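Local coordinates for protein Xyn30D (Paenibacillus barcinonensis, PDB 4QB6) that binds glucuronic acid-bearing xylan fragments through a calcium-binding carbohydrate-binding module, here cut from an enzyme that is probably a glucuronoxylan-specific endo-xylanase, at residues T36-L48 and E152-S164. Sequence-based numbering, arbitrary orientation. Where two conformers were deposited one is given.
Sequences TGTTYEAETGTTL and EGPNMDNITVTAS. With CA (calcium ion), chain D; CA (calcium ion), chain C; GCU (alpha-D-glucopyranuronic acid), chain B.
The Y40 ring has I159 O at its edge, near the ring plane, while V161 CG2 approaches obliquely, 3.8 Å from Y40 CE1. With Y40 CG beside the backbone N (chi1 -58°), the ring reaches V161, and Y40 CB packs 3.9 Å from I159 CG1. W78 and I81 of strand 72-83 also touch this side chain, and its hydroxyl bonds to the backbone N of N82, so Y40 links the two sheets of the module's beta-sandwich. Strand 38-41 is an edge strand of the four-stranded sheet and runs antiparallel to 155-163; T38–V161 and Y40–I159 are the hydrogen-bonded pairs, with Y40 N only 2.8 Å from I159 O. Further along, D157 and N158 form a classic beta bulge opposite R94, and there the pairing gives way to a calcium site. D157 coordinates the ion twice, with OD1 at 2.3 Å and its backbone O at 2.6 Å; E41 OE1 and both carboxylate oxygens of E43 join in, and T61 and G64 complete the shell. That same D157 O also accepts A42 N, which sits 40° out of the carbonyl plane. OD2 of D157 forms a salt bridge with R94. Beyond the strand pairing, E152 chelates a second calcium that also holds the glucuronic acid through O4 and O6A. The N155 side-chain amide lies beside O3 and O4 of that sugar; an alanine here removes it, and both oxygens would probably be left without this polar neighbour. On the strand face carrying N158, T39 OG1 and T160 OG1 share a hydrogen bond of 2.9 Å.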
# COMPACT_ATOMS: atom_id res chain seq x y z
N THR A 36 16.17 -11.64 -0.79
CA THR A 36 14.74 -11.62 -0.35
C THR A 36 14.31 -10.24 0.14
O THR A 36 15.11 -9.30 0.16
CB THR A 36 14.45 -12.68 0.73
OG1 THR A 36 13.04 -12.84 0.88
CG2 THR A 36 15.08 -12.29 2.08
N GLY A 37 13.05 -10.13 0.56
CA GLY A 37 12.43 -8.82 0.76
C GLY A 37 12.31 -8.36 2.19
O GLY A 37 12.77 -9.01 3.14
N THR A 38 11.68 -7.20 2.33
CA THR A 38 11.38 -6.62 3.61
C THR A 38 9.90 -6.27 3.62
O THR A 38 9.41 -5.64 2.68
CB THR A 38 12.18 -5.32 3.85
OG1 THR A 38 13.59 -5.61 3.70
CG2 THR A 38 11.94 -4.76 5.22
N THR A 39 9.21 -6.64 4.68
CA THR A 39 7.80 -6.32 4.86
C THR A 39 7.67 -5.11 5.77
O THR A 39 8.35 -5.00 6.80
CB THR A 39 7.01 -7.54 5.38
OG1 THR A 39 7.07 -8.58 4.39
CG2 THR A 39 5.55 -7.22 5.61
N TYR A 40 6.81 -4.19 5.38
CA TYR A 40 6.50 -2.97 6.13
C TYR A 40 5.01 -2.97 6.39
O TYR A 40 4.21 -3.00 5.44
CB TYR A 40 6.86 -1.74 5.33
CG TYR A 40 8.31 -1.66 4.90
CD1 TYR A 40 8.74 -2.24 3.74
CD2 TYR A 40 9.27 -1.05 5.71
CE1 TYR A 40 10.09 -2.20 3.33
CE2 TYR A 40 10.60 -0.99 5.32
CZ TYR A 40 10.99 -1.54 4.13
OH TYR A 40 12.34 -1.49 3.76
N GLU A 41 4.59 -2.95 7.66
CA GLU A 41 3.17 -2.86 8.01
C GLU A 41 2.55 -1.54 7.57
O GLU A 41 3.16 -0.49 7.63
CB GLU A 41 2.99 -2.98 9.52
CG GLU A 41 3.30 -4.35 10.11
CD GLU A 41 2.49 -5.49 9.50
OE1 GLU A 41 1.44 -5.22 8.87
OE2 GLU A 41 2.89 -6.68 9.61
N ALA A 42 1.30 -1.59 7.14
CA ALA A 42 0.62 -0.33 6.78
C ALA A 42 0.28 0.51 7.98
O ALA A 42 0.19 1.73 7.87
CB ALA A 42 -0.64 -0.67 5.99
N GLU A 43 0.08 -0.13 9.12
CA GLU A 43 -0.49 0.50 10.30
C GLU A 43 0.54 1.13 11.22
O GLU A 43 0.12 1.90 12.10
CB GLU A 43 -1.33 -0.50 11.10
CG GLU A 43 -0.58 -1.69 11.67
CD GLU A 43 -0.50 -2.88 10.74
OE1 GLU A 43 -0.22 -3.98 11.20
OE2 GLU A 43 -0.71 -2.74 9.49
N THR A 44 1.81 0.83 11.06
CA THR A 44 2.87 1.40 11.92
C THR A 44 4.07 1.74 10.99
O THR A 44 4.28 1.05 10.02
CB THR A 44 3.21 0.40 13.05
OG1 THR A 44 3.52 -0.89 12.49
CG2 THR A 44 2.06 0.25 14.04
N GLY A 45 4.83 2.81 11.29
CA GLY A 45 5.90 3.34 10.40
C GLY A 45 5.39 4.19 9.22
O GLY A 45 6.11 4.46 8.20
N THR A 46 4.13 4.64 9.39
CA THR A 46 3.44 5.34 8.36
C THR A 46 2.76 6.60 8.89
O THR A 46 2.46 6.73 10.10
CB THR A 46 2.35 4.45 7.71
OG1 THR A 46 1.44 4.01 8.72
CG2 THR A 46 2.95 3.26 7.00
N THR A 47 2.51 7.50 7.96
CA THR A 47 1.66 8.66 8.21
C THR A 47 0.36 8.44 7.44
O THR A 47 0.39 8.13 6.23
CB THR A 47 2.36 9.93 7.71
OG1 THR A 47 3.60 10.07 8.43
CG2 THR A 47 1.49 11.15 7.90
N LEU A 48 -0.75 8.60 8.12
CA LEU A 48 -2.08 8.38 7.55
C LEU A 48 -2.79 9.67 7.34
O LEU A 48 -2.70 10.58 8.21
CB LEU A 48 -2.90 7.49 8.49
CG LEU A 48 -2.25 6.16 8.86
CD1 LEU A 48 -3.16 5.32 9.73
CD2 LEU A 48 -1.90 5.38 7.57
N GLU A 152 -12.14 5.48 -3.45
CA GLU A 152 -11.78 5.01 -2.10
C GLU A 152 -10.63 3.99 -2.25
O GLU A 152 -9.89 4.02 -3.25
CB GLU A 152 -13.02 4.52 -1.32
CG GLU A 152 -13.12 5.03 0.11
CD GLU A 152 -12.98 3.98 1.19
OE1 GLU A 152 -12.08 3.11 1.09
OE2 GLU A 152 -13.73 4.02 2.19
N GLY A 153 -10.42 3.15 -1.26
CA GLY A 153 -9.27 2.24 -1.34
C GLY A 153 -9.54 0.89 -0.77
O GLY A 153 -10.46 0.70 0.00
N PRO A 154 -8.69 -0.08 -1.09
CA PRO A 154 -8.75 -1.36 -0.41
C PRO A 154 -8.31 -1.23 1.04
O PRO A 154 -7.58 -0.31 1.37
CB PRO A 154 -7.76 -2.20 -1.19
CG PRO A 154 -6.73 -1.22 -1.61
CD PRO A 154 -7.49 0.05 -1.91
N ASN A 155 -8.72 -2.14 1.91
CA ASN A 155 -8.13 -2.18 3.22
C ASN A 155 -6.70 -2.72 3.08
O ASN A 155 -6.49 -3.73 2.40
CB ASN A 155 -8.92 -3.05 4.17
CG ASN A 155 -10.24 -2.45 4.58
OD1 ASN A 155 -10.50 -1.26 4.39
ND2 ASN A 155 -11.06 -3.27 5.22
N MET A 156 -5.71 -2.07 3.67
CA MET A 156 -4.31 -2.31 3.34
C MET A 156 -3.59 -2.88 4.52
O MET A 156 -3.54 -2.26 5.60
CB MET A 156 -3.64 -1.00 2.91
CG MET A 156 -2.23 -1.17 2.37
SD MET A 156 -2.10 -2.23 0.93
CE MET A 156 -3.00 -1.38 -0.28
N ASP A 157 -3.02 -4.07 4.36
CA ASP A 157 -2.36 -4.76 5.48
C ASP A 157 -0.90 -4.43 5.60
O ASP A 157 -0.42 -4.11 6.69
CB ASP A 157 -2.56 -6.27 5.33
CG ASP A 157 -2.07 -7.05 6.52
OD1 ASP A 157 -1.92 -6.49 7.62
OD2 ASP A 157 -1.84 -8.25 6.31
N ASN A 158 -0.18 -4.53 4.51
CA ASN A 158 1.29 -4.39 4.51
C ASN A 158 1.76 -4.28 3.09
O ASN A 158 0.97 -4.50 2.14
CB ASN A 158 1.98 -5.56 5.28
CG ASN A 158 1.90 -6.90 4.59
OD1 ASN A 158 1.65 -7.95 5.23
ND2 ASN A 158 2.16 -6.91 3.37
N ILE A 159 3.02 -3.92 2.92
CA ILE A 159 3.73 -4.08 1.66
C ILE A 159 4.99 -4.87 1.88
O ILE A 159 5.57 -4.89 2.99
CB ILE A 159 4.11 -2.75 0.99
CG1 ILE A 159 4.97 -1.88 1.92
CG2 ILE A 159 2.85 -2.06 0.54
CD1 ILE A 159 5.51 -0.63 1.27
N THR A 160 5.41 -5.58 0.85
CA THR A 160 6.73 -6.25 0.84
C THR A 160 7.49 -5.70 -0.32
O THR A 160 6.97 -5.65 -1.44
CB THR A 160 6.59 -7.76 0.76
OG1 THR A 160 5.80 -8.22 1.85
CG2 THR A 160 7.95 -8.45 0.80
N VAL A 161 8.73 -5.31 -0.10
CA VAL A 161 9.58 -4.71 -1.14
C VAL A 161 10.74 -5.65 -1.37
O VAL A 161 11.43 -6.04 -0.41
CB VAL A 161 10.11 -3.34 -0.67
CG1 VAL A 161 10.97 -2.70 -1.74
CG2 VAL A 161 8.93 -2.44 -0.30
N THR A 162 11.00 -5.96 -2.62
CA THR A 162 12.02 -6.92 -3.02
C THR A 162 12.73 -6.32 -4.23
O THR A 162 12.12 -5.63 -5.06
CB THR A 162 11.34 -8.28 -3.34
OG1 THR A 162 10.61 -8.73 -2.17
CG2 THR A 162 12.34 -9.33 -3.78
N ALA A 163 14.02 -6.54 -4.37
CA ALA A 163 14.71 -6.13 -5.56
C ALA A 163 14.28 -7.03 -6.70
O ALA A 163 14.19 -8.24 -6.51
CB ALA A 163 16.21 -6.23 -5.36
N SER A 164 13.99 -6.45 -7.86
CA SER A 164 13.44 -7.23 -8.98
C SER A 164 14.51 -8.10 -9.62
O SER A 164 15.71 -7.85 -9.48
CB SER A 164 12.79 -6.32 -10.03
OG SER A 164 11.64 -5.66 -9.52
OXT SER A 164 14.18 -9.09 -10.28
CA CA D . -0.81 -5.12 9.04
CA CA C . -12.61 2.26 3.44
C1 GCU B . -16.90 -1.46 5.17
C2 GCU B . -15.77 -2.18 5.85
C3 GCU B . -14.49 -1.37 5.84
C4 GCU B . -14.19 -0.90 4.36
C5 GCU B . -15.39 -0.13 3.85
C6 GCU B . -15.22 0.36 2.47
O2 GCU B . -16.17 -2.59 7.19
O3 GCU B . -13.35 -2.06 6.33
O4 GCU B . -13.07 0.02 4.40
O5 GCU B . -16.47 -1.04 3.88
O6A GCU B . -14.24 1.08 2.21
O6B GCU B . -16.03 0.06 1.60
O HOH W 1 13.80 -5.00 0.64
O HOH W 2 -10.57 1.04 2.80
O HOH W 3 -14.25 3.09 4.99